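Local coordinates for regulator of Ty1 transposition protein 107 (Saccharomyces cerevisiae, PDB 3T7K) that binds phosphorylated histone H2A through its C-terminal tandem BRCT repeats during DNA damage repair, at residues Asn148-Pro151 / Gly152-Thr156. Numbering follows the deposited sequence.
Sequences NDIP and GGVDT
I150, the first residue of a type II beta turn that ends at G153, meets V154 just beyond it, in the loop that joins strand 143-147 to helix 154-163 of a BRCT repeat. The methyl branch of I150 does the touching: CG2 lies 4.0 Å from V154 CG1 and 3.9 Å from V154 N, so it rests against both the side chain and the backbone of the first helical residue. CG1 is anti to the backbone N (chi1 -163°), so the CG1-CD1 arm takes no part in this contact, and the side chain also packs on T203. The same V154 methyl also meets N148. With CG1 anti to its own carbonyl carbon, V154 places this branch 3.8 Å from N148 OD1 and 3.9 Å from N148 CA, the two side chains running obliquely across one another. V154 CG1 thus packs between N148 and I150, while its side chain also reaches V171 on strand 168-172. G152, the third residue of the turn, and G153 both have positive phi, backbone conformations that glycine, lacking a side chain, adopts readily. G153 is the N-cap residue, and T156, near the helix start, packs on an apolar side chain of the bound peptide. The turn is closed by G153 N, which donates to I150 O at 2.9 Å, tilted 29° from the carbonyl plane.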
loop_
_atom_site.group_PDB
_atom_site.type_symbol
_atom_site.label_atom_id
_atom_site.label_comp_id
_atom_site.label_asym_id
_atom_site.label_seq_id
_atom_site.Cartn_x
_atom_site.Cartn_y
_atom_site.Cartn_z
ATOM N N ASN C 148 3.778 -28.060 -19.219
ATOM C CA ASN C 148 5.025 -28.146 -18.470
ATOM C C ASN C 148 6.243 -27.803 -19.304
ATOM O O ASN C 148 7.278 -27.436 -18.758
ATOM C CB ASN C 148 5.197 -29.549 -17.873
ATOM C CG ASN C 148 6.145 -29.563 -16.686
ATOM O OD1 ASN C 148 6.747 -28.546 -16.354
ATOM N ND2 ASN C 148 6.281 -30.718 -16.042
ATOM N N ASP C 149 6.126 -27.920 -20.621
ATOM C CA ASP C 149 7.265 -27.674 -21.504
ATOM C C ASP C 149 7.293 -26.260 -22.072
ATOM O O ASP C 149 7.845 -26.026 -23.151
ATOM C CB ASP C 149 7.302 -28.697 -22.649
ATOM C CG ASP C 149 6.201 -28.479 -23.669
ATOM O OD1 ASP C 149 6.135 -29.260 -24.647
ATOM O OD2 ASP C 149 5.394 -27.537 -23.498
ATOM N N ILE C 150 6.683 -25.319 -21.359
ATOM C CA ILE C 150 6.681 -23.935 -21.804
ATOM C C ILE C 150 8.085 -23.351 -21.648
ATOM O O ILE C 150 8.699 -23.476 -20.591
ATOM C CB ILE C 150 5.637 -23.083 -21.031
ATOM C CG1 ILE C 150 5.352 -21.774 -21.772
ATOM C CG2 ILE C 150 6.079 -22.839 -19.587
ATOM C CD1 ILE C 150 4.364 -21.894 -22.937
ATOM N N PRO C 151 8.614 -22.755 -22.724
ATOM C CA PRO C 151 9.897 -22.039 -22.727
ATOM C C PRO C 151 9.969 -20.934 -21.669
ATOM O O PRO C 151 9.120 -20.039 -21.641
ATOM C CB PRO C 151 9.965 -21.441 -24.141
ATOM C CG PRO C 151 8.616 -21.717 -24.776
ATOM C CD PRO C 151 8.080 -22.914 -24.084
ATOM N N GLY C 152 10.994 -21.001 -20.826
ATOM C CA GLY C 152 11.130 -20.118 -19.680
ATOM C C GLY C 152 10.892 -20.929 -18.418
ATOM O O GLY C 152 11.407 -20.613 -17.336
ATOM N N GLY C 153 10.111 -21.999 -18.565
ATOM C CA GLY C 153 9.792 -22.856 -17.439
ATOM C C GLY C 153 8.623 -22.327 -16.628
ATOM O O GLY C 153 8.449 -21.120 -16.486
ATOM N N VAL C 154 7.824 -23.243 -16.096
ATOM C CA VAL C 154 6.583 -22.887 -15.430
ATOM C C VAL C 154 6.744 -21.982 -14.215
ATOM O O VAL C 154 5.837 -21.230 -13.881
ATOM C CB VAL C 154 5.803 -24.138 -14.996
ATOM C CG1 VAL C 154 5.488 -24.999 -16.213
ATOM C CG2 VAL C 154 6.584 -24.917 -13.958
ATOM N N ASP C 155 7.873 -22.070 -13.527
ATOM C CA ASP C 155 8.016 -21.297 -12.293
ATOM C C ASP C 155 8.095 -19.800 -12.576
ATOM O O ASP C 155 7.519 -18.994 -11.848
ATOM C CB ASP C 155 9.234 -21.764 -11.492
ATOM C CG ASP C 155 9.100 -23.206 -11.010
ATOM O OD1 ASP C 155 7.975 -23.607 -10.624
ATOM O OD2 ASP C 155 10.119 -23.933 -11.017
ATOM N N THR C 156 8.798 -19.448 -13.648
ATOM C CA THR C 156 8.988 -18.061 -14.042
ATOM C C THR C 156 7.733 -17.526 -14.697
ATOM O O THR C 156 7.131 -16.542 -14.239
ATOM C CB THR C 156 10.116 -17.942 -15.068
ATOM O OG1 THR C 156 11.363 -18.201 -14.419
ATOM C CG2 THR C 156 10.149 -16.541 -15.670
#